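Local atomic coordinates of FAD-dependent oxidoreductase (Actinomadura kijaniata, PDB entry 3M9V), a protein that probably uses a flavin cofactor to catalyse an oxidation step in the biosynthesis of D-kijanose, the unusual nitro sugar of kijanimicin, acting on a dTDP-linked sugar. Residues V86-V91 with L264-G269; F208-N213 with G223-V228. All coordinates share one frame; numbering follows the deposited sequence.

Overall arrangement
Contact 1 pairs helix 81-94 with helix 264-283 in the buried helical core. Contact 2 pairs strand 208-210 with the start of strand 225-234, in the beta domain between the two helical parts. Their centres lie 26 Å apart, and their nearest atoms are about 9 Å apart. Along the chain the order is 86-91, then both strands of contact 2, then 264-269. Contact 1 brings together helices from the N-terminal and C-terminal family regions, while the middle region forms its sheet in between. This is the helix-sheet-helix order of acyl-CoA dehydrogenases. Side chain to side chain, Ser-173, an FMN-binding residue (no FMN here), is about 10 Å from Val-266 and about 8 Å from Val-225.

Contact 1 (V86-V91 with L264-G269); sequences VALLAV and LGVYVG
Two buried helices of the acyl-CoA dehydrogenase fold meet here, one from the N-terminal and one from the C-terminal helical region. Leu-89 of helix 81-94 lies against Gly-265, Val-268 and Gly-269 of helix 264-283. The segment axes come within 7.2 Å of each other and cross at -38°. Gly-269 permits this close approach: a CB there would clash with Leu-89 O. Gly-265, one turn earlier, also turns a bare face to the other helix. The backbone carbonyl of Gly-265 faces the other helix, and Leu-89 CA lies 3.3 Å from Gly-265 O in a CA-H...O contact. The same oxygen accepts the helical bond from Gly-269 N, so the CA-H group is an added, weaker partner.

The Leu-89 side chain runs over the bare backbone of Gly-269. Leu-89 CG is anti to the backbone N (chi1 -168°), which sets Leu-89 CG 3.7 Å from Gly-269 N. The two methyls then divide the work. Leu-89 CD2 rests 3.8 Å from Gly-269 CA, while Leu-89 CD1 meets Val-268 CG1 at 3.7 Å. These last two side chains cross at a slant. On the other flank of the glycine pair, Leu-88 touches through its base: Leu-88 CB lies 4.1 Å from Val-266 CG2.

Neighbouring helices continue the packing. Val-268 also touches Leu-307 and Ala-311 of helix 291-323, and Arg-308 of that helix touches both Leu-89 and Val-268. Ala-99 of helix 96-118 packs on Val-266, and His-103 on Leu-88. All six touching residues are buried, and their contacts across the interface are apolar or backbone packing. The arrangement is a glycine-mediated helix-helix crossing, resting chiefly on Gly-269, in the helical core of an acyl-CoA dehydrogenase-type fold.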
loop_
_atom_site.group_PDB
_atom_site.type_symbol
_atom_site.label_atom_id
_atom_site.label_comp_id
_atom_site.label_asym_id
_atom_site.label_seq_id
_atom_site.Cartn_x
_atom_site.Cartn_y
_atom_site.Cartn_z
ATOM N N VAL A 86 18.247 -6.347 -20.736
ATOM C CA VAL A 86 18.775 -7.519 -20.008
ATOM C C VAL A 86 20.241 -7.279 -19.672
ATOM O O VAL A 86 20.719 -7.564 -18.571
ATOM C CB VAL A 86 18.649 -8.805 -20.818
ATOM C CG1 VAL A 86 19.413 -9.981 -20.122
ATOM C CG2 VAL A 86 17.157 -9.183 -20.950
ATOM N N ALA A 87 20.983 -6.681 -20.592
ATOM C CA ALA A 87 22.366 -6.300 -20.284
ATOM C C ALA A 87 22.516 -5.202 -19.225
ATOM O O ALA A 87 23.377 -5.283 -18.327
ATOM C CB ALA A 87 23.051 -5.925 -21.596
ATOM N N LEU A 88 21.682 -4.159 -19.298
ATOM C CA LEU A 88 21.691 -3.113 -18.260
ATOM C C LEU A 88 21.377 -3.661 -16.871
ATOM O O LEU A 88 21.920 -3.226 -15.855
ATOM C CB LEU A 88 20.711 -1.981 -18.598
ATOM C CG LEU A 88 21.065 -1.267 -19.911
ATOM C CD1 LEU A 88 20.065 -0.153 -20.258
ATOM C CD2 LEU A 88 22.447 -0.645 -19.756
ATOM N N LEU A 89 20.411 -4.571 -16.804
ATOM C CA LEU A 89 20.075 -5.220 -15.537
ATOM C C LEU A 89 21.325 -5.909 -14.953
ATOM O O LEU A 89 21.674 -5.716 -13.775
ATOM C CB LEU A 89 18.930 -6.206 -15.849
ATOM C CG LEU A 89 18.173 -6.832 -14.671
ATOM C CD1 LEU A 89 16.943 -7.632 -15.190
ATOM C CD2 LEU A 89 19.094 -7.800 -13.892
ATOM N N ALA A 90 22.024 -6.705 -15.762
ATOM C CA ALA A 90 23.235 -7.375 -15.241
ATOM C C ALA A 90 24.281 -6.350 -14.774
ATOM O O ALA A 90 24.881 -6.503 -13.697
ATOM C CB ALA A 90 23.855 -8.326 -16.329
ATOM N N VAL A 91 24.465 -5.267 -15.534
ATOM C CA VAL A 91 25.410 -4.241 -15.084
ATOM C C VAL A 91 24.946 -3.557 -13.791
ATOM O O VAL A 91 25.738 -3.315 -12.878
ATOM C CB VAL A 91 25.762 -3.215 -16.198
ATOM C CG1 VAL A 91 26.669 -2.075 -15.688
ATOM C CG2 VAL A 91 26.456 -3.908 -17.372
ATOM N N LEU A 264 14.651 0.939 -17.859
ATOM C CA LEU A 264 13.862 0.241 -16.865
ATOM C C LEU A 264 14.668 -0.960 -16.350
ATOM O O LEU A 264 14.503 -1.300 -15.187
ATOM C CB LEU A 264 12.519 -0.258 -17.428
ATOM C CG LEU A 264 11.452 0.809 -17.761
ATOM C CD1 LEU A 264 10.069 0.296 -18.194
ATOM C CD2 LEU A 264 11.325 1.863 -16.634
ATOM N N GLY A 265 15.493 -1.583 -17.190
ATOM C CA GLY A 265 16.369 -2.665 -16.761
ATOM C C GLY A 265 17.291 -2.280 -15.618
ATOM O O GLY A 265 17.663 -3.123 -14.790
ATOM N N VAL A 266 17.653 -1.002 -15.533
ATOM C CA VAL A 266 18.550 -0.510 -14.470
ATOM C C VAL A 266 17.904 -0.723 -13.093
ATOM O O VAL A 266 18.475 -1.319 -12.173
ATOM C CB VAL A 266 18.968 0.950 -14.712
ATOM C CG1 VAL A 266 19.801 1.456 -13.509
ATOM C CG2 VAL A 266 19.784 1.032 -16.037
ATOM N N TYR A 267 16.647 -0.320 -12.989
ATOM C CA TYR A 267 15.938 -0.281 -11.685
ATOM C C TYR A 267 15.525 -1.714 -11.354
ATOM O O TYR A 267 15.554 -2.102 -10.182
ATOM C CB TYR A 267 14.766 0.711 -11.747
ATOM C CG TYR A 267 15.354 2.069 -12.093
ATOM C CD1 TYR A 267 16.135 2.737 -11.146
ATOM C CD2 TYR A 267 15.166 2.676 -13.339
ATOM C CE1 TYR A 267 16.730 3.976 -11.426
ATOM C CE2 TYR A 267 15.757 3.929 -13.627
ATOM C CZ TYR A 267 16.555 4.536 -12.678
ATOM O OH TYR A 267 17.187 5.728 -12.881
ATOM N N VAL A 268 15.229 -2.503 -12.386
ATOM C CA VAL A 268 15.014 -3.917 -12.136
ATOM C C VAL A 268 16.288 -4.582 -11.582
ATOM O O VAL A 268 16.211 -5.426 -10.679
ATOM C CB VAL A 268 14.520 -4.709 -13.393
ATOM C CG1 VAL A 268 14.293 -6.172 -13.008
ATOM C CG2 VAL A 268 13.233 -4.103 -14.011
ATOM N N GLY A 269 17.463 -4.254 -12.115
ATOM C CA GLY A 269 18.703 -4.845 -11.566
ATOM C C GLY A 269 19.027 -4.431 -10.146
ATOM O O GLY A 269 19.478 -5.251 -9.328
#

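Contact 2 (F208-N213 with G223-V228); sequences FTVLDN and GTVDIV
The Phe-208 ring slants across Ile-227, with Phe-208 CE1 4.0 Å from Ile-227 CB. Its CG is trans to the backbone N (chi1 -176°), and this carries the ring back toward the partner strand. Phe-181 of strand 180-187 meets the same ring with planes about 55° apart. The other flat groups are the Asn-213 amide and the Asp-226 carboxylate, turned 80° against each other. Asn-213 OD1 uses an in-plane lone pair to accept a nearly straight bond from Asp-226 N at 3.0 Å. The Asp-226 carboxylate has partners elsewhere: a salt bridge to Arg-168 and hydrogen bonds to Thr-170 and His-148.

Between these ends the strands run antiparallel. Thr-209 and Val-228 form a hydrogen-bonded pair, with Thr-209 N to Val-228 O at 2.9 Å and Val-228 N to Thr-209 O at 2.8 Å. Val-210 and Ile-227 are the next, non-hydrogen-bonded pair. Val-210 CG2 meets Ile-227 CG2 at 4.0 Å, and Val-210 CG1 meets Val-225 CG2 at 3.8 Å. Beyond them, Leu-211 N bonds to Asp-226 O at 3.0 Å. The Leu-211 side chain crosses Val-228 on the side bearing Thr-209, with Leu-211 CG 3.9 Å from Val-228 CG2. With an alanine here the backbone bond would remain, but Val-228 CG2 and Asp-226 CB would probably lose the leucine branch that packs on them.

On its other side strand 225-234 pairs with strand 163-172. The arrangement is an antiparallel edge pairing, extended by an asparagine side chain, in the middle beta domain of the acyl-CoA dehydrogenase fold.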
loop_
_atom_site.group_PDB
_atom_site.type_symbol
_atom_site.label_atom_id
_atom_site.label_comp_id
_atom_site.label_asym_id
_atom_site.label_seq_id
_atom_site.Cartn_x
_atom_site.Cartn_y
_atom_site.Cartn_z
ATOM N N PHE A 208 32.572 25.405 -25.541
ATOM C CA PHE A 208 31.926 24.215 -24.974
ATOM C C PHE A 208 32.587 23.872 -23.646
ATOM O O PHE A 208 33.786 23.611 -23.621
ATOM C CB PHE A 208 32.021 22.985 -25.887
ATOM C CG PHE A 208 31.275 21.787 -25.342
ATOM C CD1 PHE A 208 29.902 21.837 -25.151
ATOM C CD2 PHE A 208 31.944 20.638 -24.963
ATOM C CE1 PHE A 208 29.211 20.752 -24.631
ATOM C CE2 PHE A 208 31.265 19.548 -24.446
ATOM C CZ PHE A 208 29.899 19.608 -24.270
ATOM N N THR A 209 31.840 23.889 -22.546
ATOM C CA THR A 209 32.416 23.466 -21.264
ATOM C C THR A 209 31.597 22.347 -20.617
ATOM O O THR A 209 30.368 22.438 -20.596
ATOM C CB THR A 209 32.406 24.615 -20.228
ATOM O OG1 THR A 209 32.995 25.782 -20.809
ATOM C CG2 THR A 209 33.265 24.213 -19.034
ATOM N N VAL A 210 32.278 21.317 -20.116
ATOM C CA VAL A 210 31.661 20.328 -19.228
ATOM C C VAL A 210 31.876 20.658 -17.760
ATOM O O VAL A 210 33.030 20.744 -17.361
ATOM C CB VAL A 210 32.227 18.936 -19.513
ATOM C CG1 VAL A 210 31.665 17.908 -18.514
ATOM C CG2 VAL A 210 31.888 18.568 -20.955
ATOM N N LEU A 211 30.818 20.865 -16.973
ATOM C CA LEU A 211 31.023 21.317 -15.597
ATOM C C LEU A 211 31.211 20.082 -14.723
ATOM O O LEU A 211 31.169 18.952 -15.214
ATOM C CB LEU A 211 29.854 22.147 -15.075
ATOM C CG LEU A 211 29.432 23.409 -15.836
ATOM C CD1 LEU A 211 28.287 24.111 -15.081
ATOM C CD2 LEU A 211 30.601 24.371 -16.006
ATOM N N ASP A 212 31.427 20.280 -13.431
ATOM C CA ASP A 212 31.788 19.145 -12.592
ATOM C C ASP A 212 30.969 19.303 -11.325
ATOM O O ASP A 212 31.530 19.345 -10.233
ATOM C CB ASP A 212 33.273 19.191 -12.251
ATOM C CG ASP A 212 33.677 18.089 -11.290
ATOM O OD1 ASP A 212 33.067 17.008 -11.322
ATOM O OD2 ASP A 212 34.619 18.262 -10.493
ATOM N N ASN A 213 29.659 19.417 -11.516
ATOM C CA ASN A 213 28.712 19.880 -10.516
ATOM C C ASN A 213 27.638 18.852 -10.134
ATOM O O ASN A 213 26.600 19.226 -9.609
ATOM C CB ASN A 213 28.002 21.134 -11.029
ATOM C CG ASN A 213 27.068 20.836 -12.185
ATOM O OD1 ASN A 213 27.391 20.089 -13.112
ATOM N ND2 ASN A 213 25.884 21.424 -12.134
ATOM N N GLY A 223 28.115 10.676 -13.420
ATOM C CA GLY A 223 28.640 11.829 -14.169
ATOM C C GLY A 223 27.566 12.725 -14.765
ATOM O O GLY A 223 27.679 13.167 -15.920
ATOM N N THR A 224 26.528 12.963 -13.966
ATOM C CA THR A 224 25.287 13.513 -14.477
ATOM C C THR A 224 25.362 15.042 -14.366
ATOM O O THR A 224 24.622 15.688 -13.625
ATOM C CB THR A 224 24.069 12.801 -13.836
ATOM O OG1 THR A 224 24.090 11.437 -14.284
ATOM C CG2 THR A 224 22.721 13.421 -14.289
ATOM N N VAL A 225 26.294 15.628 -15.115
ATOM C CA VAL A 225 26.682 17.008 -14.867
ATOM C C VAL A 225 26.008 17.935 -15.859
ATOM O O VAL A 225 25.309 17.476 -16.753
ATOM C CB VAL A 225 28.194 17.183 -15.003
ATOM C CG1 VAL A 225 28.941 16.324 -13.963
ATOM C CG2 VAL A 225 28.652 16.914 -16.448
ATOM N N ASP A 226 26.227 19.231 -15.692
ATOM C CA ASP A 226 25.761 20.250 -16.627
ATOM C C ASP A 226 26.752 20.551 -17.751
ATOM O O ASP A 226 27.955 20.395 -17.545
ATOM C CB ASP A 226 25.550 21.532 -15.840
ATOM C CG ASP A 226 24.210 21.544 -15.136
ATOM O OD1 ASP A 226 23.694 20.477 -14.729
ATOM O OD2 ASP A 226 23.642 22.648 -15.050
ATOM N N ILE A 227 26.272 20.950 -18.933
ATOM C CA ILE A 227 27.223 21.321 -19.993
ATOM C C ILE A 227 26.801 22.684 -20.561
ATOM O O ILE A 227 25.608 22.978 -20.621
ATOM C CB ILE A 227 27.331 20.275 -21.105
ATOM C CG1 ILE A 227 25.993 20.144 -21.846
ATOM C CG2 ILE A 227 27.903 18.937 -20.571
ATOM C CD1 ILE A 227 25.966 19.019 -22.830
ATOM N N VAL A 228 27.767 23.521 -20.931
ATOM C CA VAL A 228 27.517 24.925 -21.264
ATOM C C VAL A 228 28.013 25.267 -22.665
ATOM O O VAL A 228 29.093 24.816 -23.064
ATOM C CB VAL A 228 28.222 25.855 -20.273
ATOM C CG1 VAL A 228 27.786 27.305 -20.481
ATOM C CG2 VAL A 228 27.902 25.432 -18.852
#